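Local coordinates for protein LEC-6 (Caenorhabditis elegans, PDB 3VV1) that binds galactose-containing glycans as a galectin, with a preference for saccharides that carry fucose, at residues P54-P68 with P138-H152. Residues are numbered along the deposited sequence; the frame is centred on the assembly and turned at random.
Sequences PTSADSRFHINLRTP and PSHGVHLIEIEGGVH
In the galectin beta-sandwich, strands 60-66 and 144-149 run antiparallel as neighbours in the sheet that carries the sugar site, and on the sugar-facing side Asn64, Arg66 and Glu146 join across them. Glu146 stretches out with CG opposite its backbone N (chi1 180°), which carries OE1 to two donors. Asn64 ND2 reaches Glu146 OE1 at 2.9 Å, in its own amide plane but from above the carboxylate; Arg66 NH1 meets Glu146 OE1 at 3.0 Å through the syn lone pair, forming a salt bridge. The Arg66 chain bends at chi3 (83°) to get there. Asn64 is gripped on its other side too: OD1 accepts from His74 ND1, a residue of the glycan pocket, so the amide links Glu146 to that first-shell histidine. Phe61 O likewise takes a hydrogen bond from pocket residue Asn76.

The opposite face turns into the sandwich, where Ile63 lies alongside Ile147, and Leu65 CD2 packs on Ile145 CG1 at 3.9 Å. From strand 46-54 of the other sheet, Leu50 meets Ile63 and Ile147, and Leu48 meets Ile145. Nearby, Val151 covers one face of the Phe61 ring, a CH-pi contact from CB.

A classic bulge ends the pairing: Arg66 O accepts from both His143 N (2.7 Å) and Leu144 N (3.2 Å). Just beyond, Pro68 CG sits over the centre of the His143 ring, 3.8 Å from its centroid.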
ATOM      1  N   PRO A  54     -10.996  17.631 -12.785  1.00 13.32           N
ATOM      2  CA  PRO A  54     -10.132  18.670 -13.324  1.00 13.26           C
ATOM      3  C   PRO A  54     -10.668  20.006 -12.827  1.00 14.25           C
ATOM      4  O   PRO A  54     -11.895  20.180 -12.722  1.00 16.64           O
ATOM      5  CB  PRO A  54     -10.327  18.535 -14.854  1.00 15.85           C
ATOM      6  CG  PRO A  54     -10.829  17.138 -15.060  1.00 17.46           C
ATOM      7  CD  PRO A  54     -11.737  16.930 -13.868  1.00 16.25           C
ATOM      8  N   THR A  55      -9.775  20.950 -12.505  1.00 15.34           N
ATOM      9  CA  THR A  55     -10.204  22.258 -11.936  1.00 16.19           C
ATOM     10  C   THR A  55      -9.819  23.377 -12.902  1.00 17.20           C
ATOM     11  O   THR A  55      -9.101  23.141 -13.882  1.00 17.46           O
ATOM     12  CB  THR A  55      -9.544  22.557 -10.570  1.00 17.37           C
ATOM     13  OG1 THR A  55      -8.142  22.779 -10.794  1.00 20.06           O
ATOM     14  CG2 THR A  55      -9.787  21.419  -9.549  1.00 18.63           C
ATOM     15  N   SER A  56     -10.333  24.580 -12.640  1.00 19.42           N
ATOM     16  CA  SER A  56      -9.974  25.762 -13.411  1.00 22.18           C
ATOM     17  C   SER A  56      -8.721  26.442 -12.842  1.00 23.83           C
ATOM     18  O   SER A  56      -8.376  27.537 -13.258  1.00 33.06           O
ATOM     19  CB  SER A  56     -11.216  26.686 -13.510  1.00 26.34           C
ATOM     20  OG  SER A  56     -12.396  25.866 -13.838  1.00 30.47           O
ATOM     21  N   ALA A  57      -8.039  25.834 -11.881  1.00 25.99           N
ATOM     22  CA  ALA A  57      -6.826  26.453 -11.283  1.00 28.91           C
ATOM     23  C   ALA A  57      -5.601  26.484 -12.238  1.00 26.43           C
ATOM     24  O   ALA A  57      -4.691  27.306 -12.092  1.00 31.02           O
ATOM     25  CB  ALA A  57      -6.462  25.723  -9.997  1.00 31.01           C
ATOM     26  N   ASP A  58      -5.570  25.554 -13.169  1.00 23.33           N
ATOM     27  CA  ASP A  58      -4.576  25.555 -14.227  1.00 22.07           C
ATOM     28  C   ASP A  58      -5.244  24.990 -15.473  1.00 19.87           C
ATOM     29  O   ASP A  58      -6.204  24.201 -15.378  1.00 21.41           O
ATOM     30  CB  ASP A  58      -3.324  24.698 -13.885  1.00 22.22           C
ATOM     31  CG  ASP A  58      -2.153  24.978 -14.856  1.00 25.91           C
ATOM     32  OD1 ASP A  58      -1.587  26.046 -14.791  1.00 35.70           O
ATOM     33  OD2 ASP A  58      -1.863  24.235 -15.795  1.00 31.71           O
ATOM     34  N   SER A  59      -4.701  25.349 -16.638  1.00 18.86           N
ATOM     35  CA  SER A  59      -5.260  24.864 -17.890  1.00 18.01           C
ATOM     36  C   SER A  59      -4.810  23.440 -18.266  1.00 16.78           C
ATOM     37  O   SER A  59      -5.269  22.911 -19.298  1.00 16.85           O
ATOM     38  CB  SER A  59      -4.870  25.796 -19.017  1.00 19.28           C
ATOM     39  OG  SER A  59      -3.462  25.939 -19.124  1.00 24.64           O
ATOM     40  N   ARG A  60      -3.899  22.867 -17.471  1.00 14.86           N
ATOM     41  CA  ARG A  60      -3.436  21.485 -17.692  1.00 13.55           C
ATOM     42  C   ARG A  60      -3.325  20.719 -16.418  1.00 12.58           C
ATOM     43  O   ARG A  60      -3.130  21.302 -15.394  1.00 14.07           O
ATOM     44  CB  ARG A  60      -2.033  21.481 -18.357  1.00 15.04           C
ATOM     45  CG  ARG A  60      -2.026  22.264 -19.674  1.00 14.68           C
ATOM     46  CD  ARG A  60      -0.657  22.153 -20.354  1.00 15.30           C
ATOM     47  NE  ARG A  60      -0.714  22.881 -21.623  1.00 16.00           N
ATOM     48  CZ  ARG A  60       0.342  23.046 -22.434  1.00 18.39           C
ATOM     49  NH1 ARG A  60       1.541  22.509 -22.117  1.00 17.83           N
ATOM     50  NH2 ARG A  60       0.220  23.768 -23.539  1.00 21.34           N
ATOM     51  N   PHE A  61      -3.308  19.380 -16.539  1.00 10.98           N
ATOM     52  CA  PHE A  61      -2.876  18.564 -15.431  1.00 10.64           C
ATOM     53  C   PHE A  61      -2.200  17.362 -16.043  1.00  9.86           C
ATOM     54  O   PHE A  61      -2.407  17.013 -17.229  1.00  9.86           O
ATOM     55  CB  PHE A  61      -4.041  18.138 -14.471  1.00 11.13           C
ATOM     56  CG  PHE A  61      -5.028  17.131 -15.053  1.00 10.20           C
ATOM     57  CD1 PHE A  61      -4.799  15.766 -14.970  1.00 10.65           C
ATOM     58  CD2 PHE A  61      -6.236  17.588 -15.611  1.00 11.79           C
ATOM     59  CE1 PHE A  61      -5.751  14.857 -15.445  1.00 11.43           C
ATOM     60  CE2 PHE A  61      -7.185  16.678 -16.135  1.00 12.60           C
ATOM     61  CZ  PHE A  61      -6.933  15.306 -16.033  1.00 10.86           C
ATOM     62  N   HIS A  62      -1.391  16.691 -15.247  1.00  9.75           N
ATOM     63  CA  HIS A  62      -0.780  15.455 -15.785  1.00  9.56           C
ATOM     64  C   HIS A  62      -0.610  14.407 -14.729  1.00 10.26           C
ATOM     65  O   HIS A  62      -0.592  14.703 -13.527  1.00  9.92           O
ATOM     66  CB  HIS A  62       0.564  15.744 -16.516  1.00 11.08           C
ATOM     67  CG  HIS A  62       1.612  16.305 -15.638  1.00 11.68           C
ATOM     68  ND1 HIS A  62       1.822  17.646 -15.499  1.00 14.68           N
ATOM     69  CD2 HIS A  62       2.517  15.682 -14.791  1.00 13.03           C
ATOM     70  CE1 HIS A  62       2.847  17.844 -14.671  1.00 16.08           C
ATOM     71  NE2 HIS A  62       3.263  16.653 -14.220  1.00 14.74           N
ATOM     72  N   ILE A  63      -0.484  13.149 -15.215  1.00  8.74           N
ATOM     73  CA  ILE A  63      -0.069  12.016 -14.383  1.00  9.33           C
ATOM     74  C   ILE A  63       1.232  11.527 -14.984  1.00  8.80           C
ATOM     75  O   ILE A  63       1.288  11.286 -16.184  1.00  8.52           O
ATOM     76  CB  ILE A  63      -1.123  10.898 -14.440  1.00  9.41           C
ATOM     77  CG1 ILE A  63      -2.433  11.250 -13.708  1.00 13.50           C
ATOM     78  CG2 ILE A  63      -0.550   9.664 -13.775  1.00 11.18           C
ATOM     79  CD1 ILE A  63      -3.442  12.002 -14.465  1.00 18.79           C
ATOM     80  N   ASN A  64       2.267  11.399 -14.163  1.00  9.32           N
ATOM     81  CA  ASN A  64       3.556  10.750 -14.590  1.00  9.97           C
ATOM     82  C   ASN A  64       3.736   9.407 -13.919  1.00  9.77           C
ATOM     83  O   ASN A  64       3.590   9.321 -12.688  1.00 10.91           O
ATOM     84  CB  ASN A  64       4.761  11.608 -14.231  1.00 11.10           C
ATOM     85  CG  ASN A  64       4.868  12.857 -15.075  1.00 12.37           C
ATOM     86  OD1 ASN A  64       4.434  12.885 -16.229  1.00 12.00           O
ATOM     87  ND2 ASN A  64       5.396  13.914 -14.484  1.00 13.96           N
ATOM     88  N   LEU A  65       4.053   8.376 -14.715  1.00  8.56           N
ATOM     89  CA  LEU A  65       4.495   7.078 -14.161  1.00  9.47           C
ATOM     90  C   LEU A  65       6.001   7.086 -14.367  1.00  9.73           C
ATOM     91  O   LEU A  65       6.462   7.056 -15.532  1.00 10.69           O
ATOM     92  CB  LEU A  65       3.817   5.924 -14.914  1.00  9.80           C
ATOM     93  CG  LEU A  65       2.298   5.974 -15.033  1.00 10.00           C
ATOM     94  CD1 LEU A  65       1.761   4.784 -15.850  1.00 11.95           C
ATOM     95  CD2 LEU A  65       1.613   6.061 -13.665  1.00 11.77           C
ATOM     96  N   ARG A  66       6.748   7.254 -13.289  1.00 10.76           N
ATOM     97  CA  ARG A  66       8.199   7.593 -13.372  1.00 11.22           C
ATOM     98  C   ARG A  66       9.012   6.409 -12.861  1.00 11.93           C
ATOM     99  O   ARG A  66       8.656   5.826 -11.815  1.00 12.20           O
ATOM    100  CB  ARG A  66       8.591   8.765 -12.415  1.00 15.68           C
ATOM    101  CG  ARG A  66       7.891  10.032 -12.777  1.00 19.96           C
ATOM    102  CD  ARG A  66       8.383  11.129 -11.849  1.00 24.16           C
ATOM    103  NE  ARG A  66       9.573  11.506 -12.495  1.00 29.77           N
ATOM    104  CZ  ARG A  66       9.822  12.687 -13.070  1.00 19.03           C
ATOM    105  NH1 ARG A  66       8.966  13.700 -13.075  1.00 23.57           N
ATOM    106  NH2 ARG A  66      10.958  12.805 -13.660  1.00 22.82           N
ATOM    107  N   THR A  67      10.133   6.130 -13.510  1.00 13.65           N
ATOM    108  CA  THR A  67      11.191   5.283 -12.917  1.00 13.28           C
ATOM    109  C   THR A  67      12.213   6.242 -12.248  1.00 13.85           C
ATOM    110  O   THR A  67      12.074   7.483 -12.380  1.00 14.86           O
ATOM    111  CB  THR A  67      11.921   4.447 -13.976  1.00 13.61           C
ATOM    112  OG1 THR A  67      12.842   5.291 -14.695  1.00 14.80           O
ATOM    113  CG2 THR A  67      10.975   3.851 -14.966  1.00 14.19           C
ATOM    114  N   PRO A  68      13.240   5.716 -11.585  1.00 14.62           N
ATOM    115  CA  PRO A  68      14.242   6.638 -11.016  1.00 16.24           C
ATOM    116  C   PRO A  68      14.943   7.462 -12.109  1.00 17.70           C
ATOM    117  O   PRO A  68      15.470   8.527 -11.796  1.00 21.28           O
ATOM    118  CB  PRO A  68      15.225   5.691 -10.299  1.00 18.37           C
ATOM    119  CG  PRO A  68      14.323   4.525  -9.894  1.00 18.80           C
ATOM    120  CD  PRO A  68      13.422   4.334 -11.090  1.00 15.89           C
ATOM    121  N   PRO A 138      10.944   0.163 -19.968  1.00 14.53           N
ATOM    122  CA  PRO A 138      10.135  -0.811 -19.251  1.00 14.40           C
ATOM    123  C   PRO A 138       9.375  -0.225 -18.062  1.00 13.69           C
ATOM    124  O   PRO A 138       9.963   0.434 -17.150  1.00 16.19           O
ATOM    125  CB  PRO A 138      11.164  -1.849 -18.755  1.00 16.46           C
ATOM    126  CG  PRO A 138      12.214  -1.802 -19.828  1.00 18.55           C
ATOM    127  CD  PRO A 138      12.326  -0.313 -20.140  1.00 16.28           C
ATOM    128  N   SER A 139       8.084  -0.499 -18.025  1.00 14.91           N
ATOM    129  CA  SER A 139       7.249  -0.065 -16.893  1.00 13.14           C
ATOM    130  C   SER A 139       7.500  -0.868 -15.621  1.00 13.29           C
ATOM    131  O   SER A 139       7.100  -0.430 -14.529  1.00 13.61           O
ATOM    132  CB  SER A 139       5.774  -0.075 -17.246  1.00 13.75           C
ATOM    133  OG  SER A 139       5.381  -1.356 -17.736  1.00 14.62           O
ATOM    134  N   HIS A 140       8.193  -2.004 -15.707  1.00 14.69           N
ATOM    135  CA  HIS A 140       8.663  -2.692 -14.442  1.00 15.14           C
ATOM    136  C   HIS A 140       9.519  -1.802 -13.535  1.00 16.18           C
ATOM    137  O   HIS A 140       9.528  -1.999 -12.319  1.00 17.07           O
ATOM    138  CB  HIS A 140       9.340  -4.064 -14.631  1.00 16.52           C
ATOM    139  CG  HIS A 140      10.602  -4.021 -15.426  1.00 20.03           C
ATOM    140  ND1 HIS A 140      11.744  -3.375 -15.002  1.00 22.91           N
ATOM    141  CD2 HIS A 140      10.948  -4.683 -16.613  1.00 19.58           C
ATOM    142  CE1 HIS A 140      12.718  -3.551 -15.905  1.00 20.70           C
ATOM    143  NE2 HIS A 140      12.242  -4.355 -16.888  1.00 23.31           N
ATOM    144  N   GLY A 141      10.150  -0.768 -14.113  1.00 15.35           N
ATOM    145  CA  GLY A 141      11.046   0.078 -13.309  1.00 17.75           C
ATOM    146  C   GLY A 141      10.326   1.247 -12.660  1.00 15.62           C
ATOM    147  O   GLY A 141      10.949   1.990 -11.906  1.00 18.45           O
ATOM    148  N   VAL A 142       9.026   1.407 -12.906  1.00 14.05           N
ATOM    149  CA  VAL A 142       8.289   2.529 -12.323  1.00 12.82           C
ATOM    150  C   VAL A 142       8.360   2.454 -10.817  1.00 14.18           C
ATOM    151  O   VAL A 142       8.157   1.376 -10.207  1.00 14.62           O
ATOM    152  CB  VAL A 142       6.844   2.556 -12.842  1.00 11.49           C
ATOM    153  CG1 VAL A 142       5.960   3.503 -12.016  1.00 11.51           C
ATOM    154  CG2 VAL A 142       6.850   2.999 -14.295  1.00 14.05           C
ATOM    155  N   HIS A 143       8.660   3.612 -10.188  1.00 12.63           N
ATOM    156  CA  HIS A 143       8.751   3.657  -8.704  1.00 13.04           C
ATOM    157  C   HIS A 143       7.924   4.765  -8.107  1.00 12.36           C
ATOM    158  O   HIS A 143       7.790   4.819  -6.891  1.00 13.39           O
ATOM    159  CB  HIS A 143      10.199   3.754  -8.220  1.00 14.58           C
ATOM    160  CG  HIS A 143      10.796   5.144  -8.270  1.00 15.49           C
ATOM    161  ND1 HIS A 143      11.612   5.778  -7.351  1.00 16.55           N
ATOM    162  CD2 HIS A 143      10.713   5.966  -9.334  1.00 19.09           C
ATOM    163  CE1 HIS A 143      11.912   6.996  -7.852  1.00 17.72           C
ATOM    164  NE2 HIS A 143      11.362   7.122  -9.052  1.00 22.26           N
ATOM    165  N   LEU A 144       7.329   5.626  -8.948  1.00 11.02           N
ATOM    166  CA  LEU A 144       6.569   6.768  -8.414  1.00 12.29           C
ATOM    167  C   LEU A 144       5.437   7.134  -9.356  1.00 11.36           C
ATOM    168  O   LEU A 144       5.612   7.124 -10.600  1.00 11.85           O
ATOM    169  CB  LEU A 144       7.498   8.015  -8.315  1.00 14.87           C
ATOM    170  CG  LEU A 144       8.438   8.152  -7.169  1.00 19.20           C
ATOM    171  CD1 LEU A 144       9.352   9.341  -7.469  1.00 22.47           C
ATOM    172  CD2 LEU A 144       7.513   8.341  -5.940  1.00 19.88           C
ATOM    173  N   ILE A 145       4.270   7.419  -8.766  1.00 10.76           N
ATOM    174  CA  ILE A 145       3.142   7.965  -9.481  1.00 10.30           C
ATOM    175  C   ILE A 145       3.021   9.438  -9.051  1.00 11.73           C
ATOM    176  O   ILE A 145       2.872   9.729  -7.851  1.00 13.00           O
ATOM    177  CB  ILE A 145       1.876   7.149  -9.169  1.00 11.03           C
ATOM    178  CG1 ILE A 145       2.040   5.712  -9.766  1.00 13.26           C
ATOM    179  CG2 ILE A 145       0.602   7.830  -9.725  1.00 12.71           C
ATOM    180  CD1 ILE A 145       1.061   4.776  -9.153  1.00 16.37           C
ATOM    181  N   GLU A 146       3.122  10.347 -10.035  1.00 10.42           N
ATOM    182  CA  GLU A 146       3.027  11.798  -9.747  1.00 11.87           C
ATOM    183  C   GLU A 146       1.788  12.392 -10.399  1.00 12.33           C
ATOM    184  O   GLU A 146       1.538  12.126 -11.577  1.00 15.50           O
ATOM    185  CB  GLU A 146       4.306  12.456 -10.282  1.00 15.80           C
ATOM    186  CG  GLU A 146       4.473  13.945 -10.124  1.00 21.48           C
ATOM    187  CD  GLU A 146       5.859  14.341 -10.642  1.00 27.54           C
ATOM    188  OE1 GLU A 146       6.237  13.859 -11.753  1.00 30.15           O
ATOM    189  OE2 GLU A 146       6.588  15.112  -9.937  1.00 36.85           O
ATOM    190  N   ILE A 147       1.031  13.194  -9.668  1.00 11.76           N
ATOM    191  CA  ILE A 147      -0.167  13.827 -10.223  1.00 11.67           C
ATOM    192  C   ILE A 147      -0.010  15.322  -9.921  1.00 12.78           C
ATOM    193  O   ILE A 147       0.178  15.726  -8.756  1.00 14.74           O
ATOM    194  CB  ILE A 147      -1.456  13.275  -9.572  1.00 11.38           C
ATOM    195  CG1 ILE A 147      -1.499  11.733  -9.783  1.00 14.08           C
ATOM    196  CG2 ILE A 147      -2.681  13.972 -10.269  1.00 13.98           C
ATOM    197  CD1 ILE A 147      -2.622  11.067  -9.022  1.00 16.90           C
ATOM    198  N   GLU A 148      -0.043  16.141 -10.975  1.00 12.64           N
ATOM    199  CA  GLU A 148       0.172  17.593 -10.788  1.00 13.41           C
ATOM    200  C   GLU A 148      -0.772  18.400 -11.645  1.00 12.17           C
ATOM    201  O   GLU A 148      -1.296  17.915 -12.670  1.00 11.91           O
ATOM    202  CB  GLU A 148       1.604  17.995 -11.199  1.00 18.00           C
ATOM    203  CG  GLU A 148       2.664  17.243 -10.409  1.00 20.09           C
ATOM    204  CD  GLU A 148       4.065  17.837 -10.509  1.00 28.03           C
ATOM    205  OE1 GLU A 148       4.427  18.480 -11.500  1.00 37.43           O
ATOM    206  OE2 GLU A 148       4.849  17.612  -9.567  1.00 38.98           O
ATOM    207  N   GLY A 149      -0.923  19.655 -11.255  1.00 12.55           N
ATOM    208  CA  GLY A 149      -1.607  20.633 -12.135  1.00 13.59           C
ATOM    209  C   GLY A 149      -3.037  20.882 -11.699  1.00 14.15           C
ATOM    210  O   GLY A 149      -3.380  20.730 -10.502  1.00 14.03           O
ATOM    211  N   GLY A 150      -3.875  21.275 -12.654  1.00 13.56           N
ATOM    212  CA  GLY A 150      -5.252  21.704 -12.300  1.00 13.38           C
ATOM    213  C   GLY A 150      -6.185  20.534 -12.171  1.00 13.25           C
ATOM    214  O   GLY A 150      -7.021  20.245 -13.058  1.00 13.11           O
ATOM    215  N   VAL A 151      -6.028  19.825 -11.070  1.00 12.28           N
ATOM    216  CA  VAL A 151      -6.812  18.593 -10.858  1.00 11.75           C
ATOM    217  C   VAL A 151      -6.928  18.335  -9.372  1.00 12.46           C
ATOM    218  O   VAL A 151      -5.976  18.546  -8.633  1.00 13.97           O
ATOM    219  CB  VAL A 151      -6.232  17.397 -11.608  1.00 11.85           C
ATOM    220  CG1 VAL A 151      -4.844  16.999 -11.052  1.00 12.88           C
ATOM    221  CG2 VAL A 151      -7.276  16.240 -11.598  1.00 12.55           C
ATOM    222  N   HIS A 152      -8.126  17.894  -8.957  1.00 12.28           N
ATOM    223  CA  HIS A 152      -8.336  17.430  -7.604  1.00 12.21           C
ATOM    224  C   HIS A 152      -8.409  15.924  -7.653  1.00 11.89           C
ATOM    225  O   HIS A 152      -9.167  15.364  -8.462  1.00 11.03           O
ATOM    226  CB  HIS A 152      -9.673  18.001  -7.147  1.00 12.91           C
ATOM    227  CG  HIS A 152     -10.174  17.314  -5.902  1.00 15.43           C
ATOM    228  ND1 HIS A 152      -9.533  17.448  -4.712  1.00 17.89           N
ATOM    229  CD2 HIS A 152     -11.138  16.318  -5.727  1.00 13.54           C
ATOM    230  CE1 HIS A 152     -10.128  16.622  -3.808  1.00 19.43           C
ATOM    231  NE2 HIS A 152     -11.133  15.986  -4.428  1.00 17.80           N
TER
HETATM  232  O   HOH W   1      -6.616  21.407 -15.669  1.00 16.07           O